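Long-range contacts in fructokinase (Xylella fastidiosa Temecula1, PDB 3LJS), which probably phosphorylates fructose at the expense of ATP, being a sugar kinase of the PfkB family: residues I132-S137 and I162-L167; S139-D144 and M172-G177; N168-L173 and S198-Y203; D192-S197 and G222-L227. All blocks are in the same frame, centred on the assembly; numbering follows the deposited sequence.

Contact 1. Residues I132-S137 and I162-L167; sequences IFHACS and IVSFDL
Phe165 leans across onto the neighbouring strand, and its ring shows how one side chain can follow a backbone. CG lies anti to the backbone N (chi1 -178°), which carries the ring toward the end of strand 130-136. CB starts out on the face shared with Phe133, Val163 and Ala135. Next, CD1 meets Ala135 O at 3.4 Å, edge-on; CE1 then passes the carbonyl carbon of Cys136 and lies 3.6 Å from Ser137 N. Phe165 CZ ends against Ser137 CB at 4.2 Å. Met153 of helix 143-158 packs on this same face. Beneath the ring runs a parallel ladder. Phe133 N gives to Ile162 O at 2.8 Å and Ser164 N to Phe133 O, and the series goes on through Ala135 N to Ser164 O and Asp166 N to Ala135 O, both 3.1 Å. On the other face, His134 lies obliquely to Asp166, with NE2 3.5 Å from Asp166 CB, under helix 262-275. The two strands belong to a beta-alpha-beta unit whose helix is 143-158. Past the ladder, Leu167 O accepts twice from one residue: Ser137 N at 3.0 Å and Ser137 OG at 2.7 Å reach it from opposite faces of its carbonyl plane. That double grip ties the chain down just after Asp166, whose carboxylate makes a long, weak ion pair with the ATP-binding Lys195.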
loop_
_atom_site.group_PDB
_atom_site.type_symbol
_atom_site.label_atom_id
_atom_site.label_comp_id
_atom_site.label_asym_id
_atom_site.label_seq_id
_atom_site.Cartn_x
_atom_site.Cartn_y
_atom_site.Cartn_z
ATOM N N ILE B 132 12.093 -30.927 2.268
ATOM C CA ILE B 132 12.052 -29.896 3.313
ATOM C C ILE B 132 10.864 -28.953 3.107
ATOM O O ILE B 132 10.519 -28.618 1.973
ATOM C CB ILE B 132 13.349 -29.043 3.302
ATOM C CG1 ILE B 132 14.567 -29.953 3.487
ATOM C CG2 ILE B 132 13.308 -27.990 4.422
ATOM C CD1 ILE B 132 15.895 -29.219 3.429
ATOM N N PHE B 133 10.232 -28.548 4.210
ATOM C CA PHE B 133 9.111 -27.604 4.184
ATOM C C PHE B 133 9.544 -26.488 5.133
ATOM O O PHE B 133 9.737 -26.723 6.329
ATOM C CB PHE B 133 7.830 -28.262 4.714
ATOM C CG PHE B 133 6.626 -27.339 4.756
ATOM C CD1 PHE B 133 5.759 -27.251 3.672
ATOM C CD2 PHE B 133 6.351 -26.578 5.894
ATOM C CE1 PHE B 133 4.631 -26.425 3.715
ATOM C CE2 PHE B 133 5.222 -25.744 5.953
ATOM C CZ PHE B 133 4.362 -25.669 4.861
ATOM N N HIS B 134 9.714 -25.281 4.612
ATOM C CA HIS B 134 10.147 -24.165 5.448
ATOM C C HIS B 134 9.078 -23.096 5.595
ATOM O O HIS B 134 8.462 -22.694 4.611
ATOM C CB HIS B 134 11.419 -23.524 4.876
ATOM C CG HIS B 134 11.952 -22.405 5.721
ATOM N ND1 HIS B 134 11.751 -21.074 5.414
ATOM C CD2 HIS B 134 12.619 -22.424 6.895
ATOM C CE1 HIS B 134 12.272 -20.323 6.368
ATOM N NE2 HIS B 134 12.805 -21.115 7.280
ATOM N N ALA B 135 8.871 -22.635 6.826
ATOM C CA ALA B 135 7.873 -21.601 7.104
ATOM C C ALA B 135 8.380 -20.628 8.167
ATOM O O ALA B 135 9.366 -20.904 8.849
ATOM C CB ALA B 135 6.567 -22.242 7.566
ATOM N N CYS B 136 7.697 -19.491 8.292
ATOM C CA CYS B 136 8.042 -18.448 9.260
ATOM C C CYS B 136 6.763 -18.038 9.992
ATOM O O CYS B 136 5.676 -18.424 9.576
ATOM C CB CYS B 136 8.660 -17.249 8.535
ATOM S SG CYS B 136 10.259 -17.647 7.742
ATOM N N SER B 137 6.876 -17.261 11.067
ATOM C CA SER B 137 5.682 -16.884 11.831
ATOM C C SER B 137 4.771 -15.833 11.196
ATOM O O SER B 137 3.652 -15.621 11.666
ATOM C CB SER B 137 6.064 -16.426 13.248
ATOM O OG SER B 137 6.699 -15.161 13.228
ATOM N N ILE B 162 11.390 -32.808 6.048
ATOM C CA ILE B 162 11.901 -32.186 7.257
ATOM C C ILE B 162 11.193 -30.845 7.373
ATOM O O ILE B 162 11.090 -30.112 6.391
ATOM C CB ILE B 162 13.417 -31.920 7.132
ATOM C CG1 ILE B 162 14.179 -33.248 7.126
ATOM C CG2 ILE B 162 13.884 -31.010 8.259
ATOM C CD1 ILE B 162 15.623 -33.108 6.694
ATOM N N VAL B 163 10.702 -30.520 8.561
ATOM C CA VAL B 163 10.018 -29.247 8.752
ATOM C C VAL B 163 10.952 -28.239 9.408
ATOM O O VAL B 163 11.447 -28.462 10.514
ATOM C CB VAL B 163 8.759 -29.415 9.620
ATOM C CG1 VAL B 163 8.096 -28.061 9.843
ATOM C CG2 VAL B 163 7.791 -30.375 8.934
ATOM N N SER B 164 11.195 -27.139 8.707
ATOM C CA SER B 164 12.065 -26.076 9.187
ATOM C C SER B 164 11.206 -24.869 9.545
ATOM O O SER B 164 10.326 -24.481 8.782
ATOM C CB SER B 164 13.060 -25.695 8.090
ATOM O OG SER B 164 13.798 -24.542 8.441
ATOM N N PHE B 165 11.476 -24.272 10.700
ATOM C CA PHE B 165 10.714 -23.119 11.157
ATOM C C PHE B 165 11.642 -22.012 11.665
ATOM O O PHE B 165 12.341 -22.181 12.661
ATOM C CB PHE B 165 9.735 -23.571 12.258
ATOM C CG PHE B 165 8.846 -22.474 12.796
ATOM C CD1 PHE B 165 8.251 -21.551 11.945
ATOM C CD2 PHE B 165 8.564 -22.400 14.161
ATOM C CE1 PHE B 165 7.385 -20.568 12.442
ATOM C CE2 PHE B 165 7.700 -21.423 14.668
ATOM C CZ PHE B 165 7.109 -20.507 13.808
ATOM N N ASP B 166 11.668 -20.892 10.949
ATOM C CA ASP B 166 12.480 -19.741 11.344
ATOM C C ASP B 166 11.446 -18.766 11.907
ATOM O O ASP B 166 10.658 -18.193 11.155
ATOM C CB ASP B 166 13.185 -19.137 10.122
ATOM C CG ASP B 166 14.086 -17.960 10.478
ATOM O OD1 ASP B 166 14.699 -17.384 9.553
ATOM O OD2 ASP B 166 14.187 -17.605 11.674
ATOM N N LEU B 167 11.440 -18.598 13.226
ATOM C CA LEU B 167 10.458 -17.736 13.879
ATOM C C LEU B 167 10.242 -16.439 13.117
ATOM O O LEU B 167 9.130 -16.159 12.655
ATOM C CB LEU B 167 10.875 -17.446 15.326
ATOM C CG LEU B 167 9.700 -17.295 16.300
ATOM C CD1 LEU B 167 8.900 -18.584 16.324
ATOM C CD2 LEU B 167 10.202 -16.969 17.696
#

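Contact 2. Residues S139-D144 and M172-G177; sequences SMTDAD and MLWPNG
Met140, present as selenomethionine, meets the six-membered part of the Trp174 indole with its backbone and the root of its side chain. Its carbonyl O lies 3.1 Å from Trp174 CH2, oblique to the ring, and its CB packs on the same carbon at 3.9 Å. The same oxygen accepts weakly from Arg183 NH1. The extended side chain departs from the indole and runs to Ala146, Thr149 and Phe150 of helix 143-158. Thr141 makes the broadest contact. Its methyl CG2 sits over one face of the indole, 3.9 Å from the centroid of the five-membered ring and only 11° off the ring normal, a CH-pi contact. The methyl also approaches Leu173 O at 3.5 Å and Leu173 CB at 3.9 Å, so it fills the corner between the tryptophan and the residue before it. With chi1 at 50°, OG1 is set between backbone N and carbonyl carbon while CG2 takes the place facing the ring; the hydroxyl is hydrogen-bonded to Asn138 O and Arg109 NH1. The carbonyl of Thr141 then rests against Pro175, O to CD 3.2 Å. Asp142 closes the walk as N-cap of helix 143-158, its OD2 accepting from Ile145 N. The lead-in to that helix is laid on the loop that follows strand 162-166 and carries the ATP-binding Arg170. No hydrogen bond links the two segments: an indole face, a methyl and C-H groups set against carbonyl oxygens do the joining, while Thr141 OG1 and Asp142 OD2 are bonded outside this pair.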
loop_
_atom_site.group_PDB
_atom_site.type_symbol
_atom_site.label_atom_id
_atom_site.label_comp_id
_atom_site.label_asym_id
_atom_site.label_seq_id
_atom_site.Cartn_x
_atom_site.Cartn_y
_atom_site.Cartn_z
ATOM N N SER B 139 3.168 -16.038 8.559
ATOM C CA SER B 139 1.990 -16.699 8.005
ATOM C C SER B 139 1.144 -17.275 9.146
ATOM O O SER B 139 0.409 -18.247 8.965
ATOM C CB SER B 139 2.395 -17.810 7.025
ATOM O OG SER B 139 3.153 -18.819 7.666
HETATM N N MSE B 140 1.254 -16.660 10.321
HETATM C CA MSE B 140 0.490 -17.077 11.497
HETATM C C MSE B 140 -0.159 -15.861 12.164
HETATM O O MSE B 140 -0.666 -15.956 13.283
HETATM C CB MSE B 140 1.405 -17.756 12.524
HETATM C CG MSE B 140 2.049 -19.049 12.056
HETATM SE SE MSE B 140 3.289 -19.770 13.382
HETATM C CE MSE B 140 3.938 -21.266 12.325
ATOM N N THR B 141 -0.148 -14.725 11.472
ATOM C CA THR B 141 -0.687 -13.483 12.021
ATOM C C THR B 141 -2.201 -13.429 12.267
ATOM O O THR B 141 -2.684 -12.526 12.948
ATOM C CB THR B 141 -0.242 -12.280 11.161
ATOM O OG1 THR B 141 -0.521 -12.543 9.783
ATOM C CG2 THR B 141 1.251 -12.052 11.326
ATOM N N ASP B 142 -2.947 -14.373 11.699
ATOM C CA ASP B 142 -4.385 -14.455 11.943
ATOM C C ASP B 142 -4.720 -15.942 12.048
ATOM O O ASP B 142 -3.950 -16.786 11.579
ATOM C CB ASP B 142 -5.200 -13.720 10.853
ATOM C CG ASP B 142 -5.456 -14.553 9.609
ATOM O OD1 ASP B 142 -5.633 -13.938 8.535
ATOM O OD2 ASP B 142 -5.513 -15.797 9.686
ATOM N N ALA B 143 -5.847 -16.260 12.680
ATOM C CA ALA B 143 -6.258 -17.646 12.896
ATOM C C ALA B 143 -6.302 -18.545 11.667
ATOM O O ALA B 143 -5.826 -19.682 11.714
ATOM C CB ALA B 143 -7.619 -17.679 13.604
ATOM N N ASP B 144 -6.879 -18.051 10.578
ATOM C CA ASP B 144 -6.997 -18.842 9.357
ATOM C C ASP B 144 -5.663 -19.205 8.706
ATOM O O ASP B 144 -5.411 -20.373 8.403
ATOM C CB ASP B 144 -7.872 -18.110 8.335
ATOM C CG ASP B 144 -9.338 -18.055 8.748
ATOM O OD1 ASP B 144 -10.131 -17.430 8.016
ATOM O OD2 ASP B 144 -9.701 -18.637 9.792
HETATM N N MSE B 172 4.808 -6.174 14.991
HETATM C CA MSE B 172 4.015 -5.169 14.280
HETATM C C MSE B 172 2.918 -5.746 13.398
HETATM O O MSE B 172 1.867 -5.130 13.227
HETATM C CB MSE B 172 4.914 -4.299 13.404
HETATM C CG MSE B 172 5.735 -3.272 14.149
HETATM SE SE MSE B 172 6.712 -2.163 12.896
HETATM C CE MSE B 172 5.212 -1.484 11.881
ATOM N N LEU B 173 3.169 -6.923 12.834
ATOM C CA LEU B 173 2.213 -7.567 11.941
ATOM C C LEU B 173 1.068 -8.310 12.621
ATOM O O LEU B 173 0.155 -8.797 11.950
ATOM C CB LEU B 173 2.956 -8.526 11.009
ATOM C CG LEU B 173 3.894 -7.879 9.990
ATOM C CD1 LEU B 173 4.675 -8.955 9.246
ATOM C CD2 LEU B 173 3.072 -7.044 9.016
ATOM N N TRP B 174 1.112 -8.402 13.947
ATOM C CA TRP B 174 0.072 -9.105 14.691
ATOM C C TRP B 174 -1.003 -8.157 15.227
ATOM O O TRP B 174 -0.716 -7.009 15.555
ATOM C CB TRP B 174 0.701 -9.885 15.846
ATOM C CG TRP B 174 1.593 -11.012 15.394
ATOM C CD1 TRP B 174 2.817 -10.905 14.789
ATOM C CD2 TRP B 174 1.321 -12.412 15.505
ATOM N NE1 TRP B 174 3.323 -12.157 14.519
ATOM C CE2 TRP B 174 2.424 -13.099 14.946
ATOM C CE3 TRP B 174 0.248 -13.155 16.019
ATOM C CZ2 TRP B 174 2.489 -14.496 14.892
ATOM C CZ3 TRP B 174 0.313 -14.546 15.966
ATOM C CH2 TRP B 174 1.428 -15.199 15.403
ATOM N N PRO B 175 -2.258 -8.632 15.326
ATOM C CA PRO B 175 -3.367 -7.809 15.825
ATOM C C PRO B 175 -3.099 -7.235 17.206
ATOM O O PRO B 175 -2.527 -7.898 18.072
ATOM C CB PRO B 175 -4.547 -8.778 15.825
ATOM C CG PRO B 175 -4.215 -9.709 14.708
ATOM C CD PRO B 175 -2.742 -9.965 14.930
ATOM N N ASN B 176 -3.523 -5.994 17.407
ATOM C CA ASN B 176 -3.330 -5.316 18.677
ATOM C C ASN B 176 -4.036 -6.064 19.801
ATOM O O ASN B 176 -5.122 -6.610 19.609
ATOM C CB ASN B 176 -3.870 -3.887 18.587
ATOM C CG ASN B 176 -2.928 -2.871 19.194
ATOM O OD1 ASN B 176 -2.614 -2.930 20.384
ATOM N ND2 ASN B 176 -2.464 -1.933 18.376
ATOM N N GLY B 177 -3.402 -6.097 20.970
ATOM C CA GLY B 177 -3.987 -6.765 22.119
ATOM C C GLY B 177 -3.932 -8.284 22.143
ATOM O O GLY B 177 -4.152 -8.889 23.194
#

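Contact 3. Residues N168-L173 and S198-Y203; sequences NFRPML and SEELDY. With PO4 (phosphate ion), chain C.
At the ATP site, the loop after strand 162-166 is fastened to the start of helix 198-207 where Phe169 N donates to Glu200 OE2 (2.8 Å, 151° at the hydrogen). With CG anti to the carbonyl carbon (chi1 -62°) and the chain extended beyond it, Glu200 sends its carboxylate out to that N-H, which comes to the anti side, out of the carboxylate plane. Two waters donate to OE2, one bonding to Phe169 O too, the other touching Arg170 NH1 weakly; the arginine nitrogen lies 4.3 Å from OE2, beyond a salt bridge. OE1 turns back to accept from Ser197 N, while Ser197 OG caps Glu200 N. This is a capping box, so the glutamate that holds the loop also closes its own helix. Arg170, an ATP-binding residue though no nucleotide is bound here, is steadied by its neighbours: NH1 donates to Phe169 O at 3.0 Å, within the guanidinium plane but from above the carbonyl plane, and Asn168 OD1 lies 3.8 Å above the guanidinium centre. A phosphate ion, probably from the crystallisation liquor, is bound by Asn168 ND2 through O2 at 2.7 Å and more weakly by Arg170 NH2 through O3. Away from the ion, Phe169 CE2 stands 4.0 Å above the middle of the Tyr203 ring. The rings meet obliquely, their planes at 44°, while Pro171 CG covers one face of Phe169 and Trp174 meets it edge-to-face.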
loop_
_atom_site.group_PDB
_atom_site.type_symbol
_atom_site.label_atom_id
_atom_site.label_comp_id
_atom_site.label_asym_id
_atom_site.label_seq_id
_atom_site.Cartn_x
_atom_site.Cartn_y
_atom_site.Cartn_z
ATOM N N ASN B 168 11.300 -15.645 12.982
ATOM C CA ASN B 168 11.198 -14.394 12.246
ATOM C C ASN B 168 10.017 -13.581 12.792
ATOM O O ASN B 168 9.211 -13.035 12.035
ATOM C CB ASN B 168 10.985 -14.713 10.767
ATOM C CG ASN B 168 11.485 -13.622 9.861
ATOM O OD1 ASN B 168 10.705 -12.813 9.348
ATOM N ND2 ASN B 168 12.798 -13.580 9.661
ATOM N N PHE B 169 9.933 -13.507 14.115
ATOM C CA PHE B 169 8.851 -12.804 14.795
ATOM C C PHE B 169 8.854 -11.288 14.587
ATOM O O PHE B 169 9.817 -10.601 14.921
ATOM C CB PHE B 169 8.903 -13.136 16.290
ATOM C CG PHE B 169 7.714 -12.655 17.071
ATOM C CD1 PHE B 169 6.434 -12.708 16.529
ATOM C CD2 PHE B 169 7.872 -12.177 18.371
ATOM C CE1 PHE B 169 5.324 -12.290 17.272
ATOM C CE2 PHE B 169 6.772 -11.757 19.123
ATOM C CZ PHE B 169 5.497 -11.814 18.575
ATOM N N ARG B 170 7.757 -10.780 14.032
ATOM C CA ARG B 170 7.597 -9.353 13.775
ATOM C C ARG B 170 6.277 -8.908 14.408
ATOM O O ARG B 170 5.227 -8.921 13.758
ATOM C CB ARG B 170 7.582 -9.095 12.270
ATOM C CG ARG B 170 8.857 -9.537 11.561
ATOM C CD ARG B 170 10.046 -8.674 11.956
ATOM N NE ARG B 170 11.269 -9.070 11.260
ATOM C CZ ARG B 170 12.069 -10.064 11.638
ATOM N NH1 ARG B 170 11.787 -10.776 12.721
ATOM N NH2 ARG B 170 13.154 -10.348 10.928
ATOM N N PRO B 171 6.319 -8.517 15.692
ATOM C CA PRO B 171 5.173 -8.062 16.489
ATOM C C PRO B 171 4.240 -7.071 15.792
ATOM O O PRO B 171 3.027 -7.122 15.982
ATOM C CB PRO B 171 5.832 -7.455 17.724
ATOM C CG PRO B 171 7.054 -8.289 17.890
ATOM C CD PRO B 171 7.568 -8.401 16.469
HETATM N N MSE B 172 4.808 -6.174 14.991
HETATM C CA MSE B 172 4.015 -5.169 14.280
HETATM C C MSE B 172 2.918 -5.746 13.398
HETATM O O MSE B 172 1.867 -5.130 13.227
HETATM C CB MSE B 172 4.914 -4.299 13.404
HETATM C CG MSE B 172 5.735 -3.272 14.149
HETATM SE SE MSE B 172 6.712 -2.163 12.896
HETATM C CE MSE B 172 5.212 -1.484 11.881
ATOM N N LEU B 173 3.169 -6.923 12.834
ATOM C CA LEU B 173 2.213 -7.567 11.941
ATOM C C LEU B 173 1.068 -8.310 12.621
ATOM O O LEU B 173 0.155 -8.797 11.950
ATOM C CB LEU B 173 2.956 -8.526 11.009
ATOM C CG LEU B 173 3.894 -7.879 9.990
ATOM C CD1 LEU B 173 4.675 -8.955 9.246
ATOM C CD2 LEU B 173 3.072 -7.044 9.016
ATOM N N SER B 198 18.292 -14.186 19.610
ATOM C CA SER B 198 18.459 -14.113 21.064
ATOM C C SER B 198 17.237 -13.474 21.693
ATOM O O SER B 198 16.762 -13.906 22.746
ATOM C CB SER B 198 19.684 -13.269 21.432
ATOM O OG SER B 198 20.871 -13.831 20.911
ATOM N N GLU B 199 16.741 -12.433 21.039
ATOM C CA GLU B 199 15.581 -11.701 21.516
ATOM C C GLU B 199 14.339 -12.583 21.574
ATOM O O GLU B 199 13.568 -12.513 22.533
ATOM C CB GLU B 199 15.322 -10.487 20.618
ATOM C CG GLU B 199 16.511 -9.526 20.496
ATOM C CD GLU B 199 17.468 -9.875 19.355
ATOM O OE1 GLU B 199 18.068 -10.974 19.373
ATOM O OE2 GLU B 199 17.621 -9.041 18.435
ATOM N N GLU B 200 14.143 -13.413 20.551
ATOM C CA GLU B 200 12.986 -14.298 20.523
ATOM C C GLU B 200 13.108 -15.365 21.608
ATOM O O GLU B 200 12.109 -15.780 22.199
ATOM C CB GLU B 200 12.843 -14.931 19.136
ATOM C CG GLU B 200 12.605 -13.897 18.037
ATOM C CD GLU B 200 12.724 -14.473 16.640
ATOM O OE1 GLU B 200 13.387 -15.517 16.483
ATOM O OE2 GLU B 200 12.171 -13.876 15.696
ATOM N N LEU B 201 14.336 -15.796 21.882
ATOM C CA LEU B 201 14.569 -16.794 22.918
ATOM C C LEU B 201 14.185 -16.174 24.266
ATOM O O LEU B 201 13.574 -16.829 25.112
ATOM C CB LEU B 201 16.042 -17.218 22.917
ATOM C CG LEU B 201 16.517 -18.232 23.963
ATOM C CD1 LEU B 201 15.643 -19.478 23.930
ATOM C CD2 LEU B 201 17.976 -18.591 23.692
ATOM N N ASP B 202 14.531 -14.901 24.451
ATOM C CA ASP B 202 14.204 -14.199 25.688
ATOM C C ASP B 202 12.694 -14.039 25.795
ATOM O O ASP B 202 12.110 -14.254 26.857
ATOM C CB ASP B 202 14.879 -12.823 25.721
ATOM C CG ASP B 202 16.391 -12.918 25.780
ATOM O OD1 ASP B 202 16.899 -13.788 26.522
ATOM O OD2 ASP B 202 17.074 -12.120 25.097
ATOM N N TYR B 203 12.068 -13.664 24.685
ATOM C CA TYR B 203 10.620 -13.493 24.637
ATOM C C TYR B 203 9.939 -14.785 25.072
ATOM O O TYR B 203 9.057 -14.781 25.930
ATOM C CB TYR B 203 10.178 -13.142 23.212
ATOM C CG TYR B 203 8.686 -13.259 22.988
ATOM C CD1 TYR B 203 7.814 -12.247 23.391
ATOM C CD2 TYR B 203 8.141 -14.402 22.403
ATOM C CE1 TYR B 203 6.435 -12.374 23.219
ATOM C CE2 TYR B 203 6.766 -14.540 22.229
ATOM C CZ TYR B 203 5.921 -13.525 22.639
ATOM O OH TYR B 203 4.564 -13.671 22.478
HETATM P P PO4 C . 13.484 -10.912 6.914
HETATM O O1 PO4 C . 14.705 -10.072 6.805
HETATM O O2 PO4 C . 13.838 -12.227 7.508
HETATM O O3 PO4 C . 12.489 -10.228 7.782
HETATM O O4 PO4 C . 12.904 -11.120 5.562
HETATM O O HOH W 1 13.929 -16.171 14.103
HETATM O O HOH W 2 11.756 -11.326 16.679
HETATM O O HOH W 3 14.198 -12.915 13.755
#

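Contact 4. Residues D192-S197 and G222-L227; sequences DVVKLS and GRAQLL
Val194 lies over Leu227, CG1 to CD1 at 3.8 Å, the two side chains crossing obliquely; Leu196 CD1 closes on the same Leu227 methyl at 3.9 Å. Leu227 CG is anti to the backbone N (chi1 164°), which brings CD1 to both. On the other face of the sheet Val193 and Leu226 run side by side. Beneath them a parallel pairing begins: Val194 N gives to Leu226 O at 2.9 Å, almost straight. Asp192 O takes two donors, Gln225 N at 2.8 Å and Leu226 N at 3.2 Å, a fork where the loop passes into strand 226-230. The Asp192 carboxylate adds a salt bridge at the more exposed end. Arg223 NH2 meets OD1 at 2.9 Å on its syn lone pair, with the oxygen well out of the guanidinium plane and the two planes 86° apart. OD2 instead accepts from Val163 N and from two waters, one bound only weakly by Arg223 NH2, the other held by NE. Strand 193-197, which carries the ATP-binding Lys195, lies between strands 162-166 and 226-230 in the sheet; helix 212-220 covers Leu227 and Ala224, while helices 262-275 and 281-286 cover Val193 and Leu226.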
loop_
_atom_site.group_PDB
_atom_site.type_symbol
_atom_site.label_atom_id
_atom_site.label_comp_id
_atom_site.label_asym_id
_atom_site.label_seq_id
_atom_site.Cartn_x
_atom_site.Cartn_y
_atom_site.Cartn_z
ATOM N N ASP B 192 11.129 -29.756 12.978
ATOM C CA ASP B 192 12.303 -30.597 13.217
ATOM C C ASP B 192 13.505 -29.680 13.433
ATOM O O ASP B 192 14.385 -29.965 14.245
ATOM C CB ASP B 192 12.583 -31.475 11.996
ATOM C CG ASP B 192 11.449 -32.429 11.693
ATOM O OD1 ASP B 192 11.315 -33.439 12.412
ATOM O OD2 ASP B 192 10.689 -32.162 10.741
ATOM N N VAL B 193 13.535 -28.582 12.680
ATOM C CA VAL B 193 14.628 -27.612 12.754
ATOM C C VAL B 193 14.056 -26.242 13.092
ATOM O O VAL B 193 13.133 -25.769 12.430
ATOM C CB VAL B 193 15.382 -27.527 11.410
ATOM C CG1 VAL B 193 16.527 -26.528 11.507
ATOM C CG2 VAL B 193 15.910 -28.912 11.028
ATOM N N VAL B 194 14.617 -25.608 14.117
ATOM C CA VAL B 194 14.141 -24.306 14.565
ATOM C C VAL B 194 15.242 -23.258 14.622
ATOM O O VAL B 194 16.369 -23.541 15.033
ATOM C CB VAL B 194 13.505 -24.423 15.969
ATOM C CG1 VAL B 194 13.193 -23.034 16.528
ATOM C CG2 VAL B 194 12.246 -25.284 15.894
ATOM N N LYS B 195 14.905 -22.045 14.202
ATOM C CA LYS B 195 15.849 -20.937 14.223
ATOM C C LYS B 195 15.226 -19.760 14.962
ATOM O O LYS B 195 14.142 -19.294 14.608
ATOM C CB LYS B 195 16.225 -20.517 12.802
ATOM C CG LYS B 195 17.137 -19.295 12.748
ATOM C CD LYS B 195 17.636 -19.051 11.333
ATOM C CE LYS B 195 18.410 -17.744 11.220
ATOM N NZ LYS B 195 17.527 -16.557 11.336
ATOM N N LEU B 196 15.925 -19.291 15.990
ATOM C CA LEU B 196 15.469 -18.174 16.812
ATOM C C LEU B 196 16.577 -17.140 16.963
ATOM O O LEU B 196 17.755 -17.448 16.778
ATOM C CB LEU B 196 15.110 -18.662 18.218
ATOM C CG LEU B 196 14.074 -19.756 18.458
ATOM C CD1 LEU B 196 14.096 -20.144 19.931
ATOM C CD2 LEU B 196 12.694 -19.263 18.056
ATOM N N SER B 197 16.191 -15.913 17.296
ATOM C CA SER B 197 17.159 -14.854 17.545
ATOM C C SER B 197 17.262 -14.834 19.069
ATOM O O SER B 197 16.413 -15.415 19.746
ATOM C CB SER B 197 16.633 -13.508 17.039
ATOM O OG SER B 197 15.459 -13.140 17.740
ATOM N N GLY B 222 8.725 -31.509 21.742
ATOM C CA GLY B 222 8.046 -31.660 20.468
ATOM C C GLY B 222 8.864 -32.430 19.445
ATOM O O GLY B 222 9.522 -33.420 19.776
ATOM N N ARG B 223 8.828 -31.962 18.202
ATOM C CA ARG B 223 9.548 -32.595 17.099
ATOM C C ARG B 223 10.999 -32.110 16.931
ATOM O O ARG B 223 11.815 -32.798 16.325
ATOM C CB ARG B 223 8.817 -32.326 15.775
ATOM C CG ARG B 223 7.367 -32.797 15.689
ATOM C CD ARG B 223 7.290 -34.203 15.112
ATOM N NE ARG B 223 8.145 -34.343 13.937
ATOM C CZ ARG B 223 8.574 -35.508 13.465
ATOM N NH1 ARG B 223 8.220 -36.640 14.062
ATOM N NH2 ARG B 223 9.388 -35.543 12.419
ATOM N N ALA B 224 11.310 -30.929 17.460
ATOM C CA ALA B 224 12.635 -30.324 17.315
ATOM C C ALA B 224 13.850 -31.209 17.602
ATOM O O ALA B 224 13.952 -31.827 18.656
ATOM C CB ALA B 224 12.717 -29.057 18.167
ATOM N N GLN B 225 14.785 -31.235 16.657
ATOM C CA GLN B 225 16.009 -32.019 16.808
ATOM C C GLN B 225 17.225 -31.100 16.711
ATOM O O GLN B 225 18.312 -31.439 17.175
ATOM C CB GLN B 225 16.088 -33.099 15.722
ATOM C CG GLN B 225 15.047 -34.213 15.842
ATOM C CD GLN B 225 15.239 -35.082 17.080
ATOM O OE1 GLN B 225 16.345 -35.189 17.619
ATOM N NE2 GLN B 225 14.165 -35.724 17.524
ATOM N N LEU B 226 17.037 -29.931 16.106
ATOM C CA LEU B 226 18.128 -28.970 15.948
ATOM C C LEU B 226 17.630 -27.548 16.163
ATOM O O LEU B 226 16.625 -27.147 15.578
ATOM C CB LEU B 226 18.729 -29.074 14.547
ATOM C CG LEU B 226 19.787 -28.020 14.190
ATOM C CD1 LEU B 226 21.057 -28.247 15.006
ATOM C CD2 LEU B 226 20.098 -28.106 12.700
ATOM N N LEU B 227 18.344 -26.790 16.993
ATOM C CA LEU B 227 17.980 -25.402 17.278
ATOM C C LEU B 227 19.141 -24.452 17.013
ATOM O O LEU B 227 20.260 -24.688 17.462
ATOM C CB LEU B 227 17.550 -25.247 18.745
ATOM C CG LEU B 227 17.495 -23.810 19.294
ATOM C CD1 LEU B 227 16.326 -23.038 18.662
ATOM C CD2 LEU B 227 17.338 -23.851 20.815
HETATM O O HOH W 4 9.744 -34.133 9.598
HETATM O O HOH W 5 8.192 -32.314 12.298
#

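Overall arrangement
Contacts 1, 2 and 4 are buried; contact 3 lies at the surface. Contacts 1 and 4 are parallel ladders in the central sheet, sewn together by Asp192 OD2 to Val163 N and Phe165 N to Val193 O. The paired side chains of contact 4 are apolar, whereas contact 1 has one apolar face and one more polar. Contacts 2 and 3 share Met172 and Leu173 of the loop leaving strand 162-166, with Phe169 against Trp174 as their meeting point; ring and methyl packing holds the first, a carboxylate, waters and a phosphate the second. Polar contacts of 1 and 3 lie toward the C-terminal strand ends, near Arg170 and Lys195; the salt bridge of contact 4 sits at the opposite end.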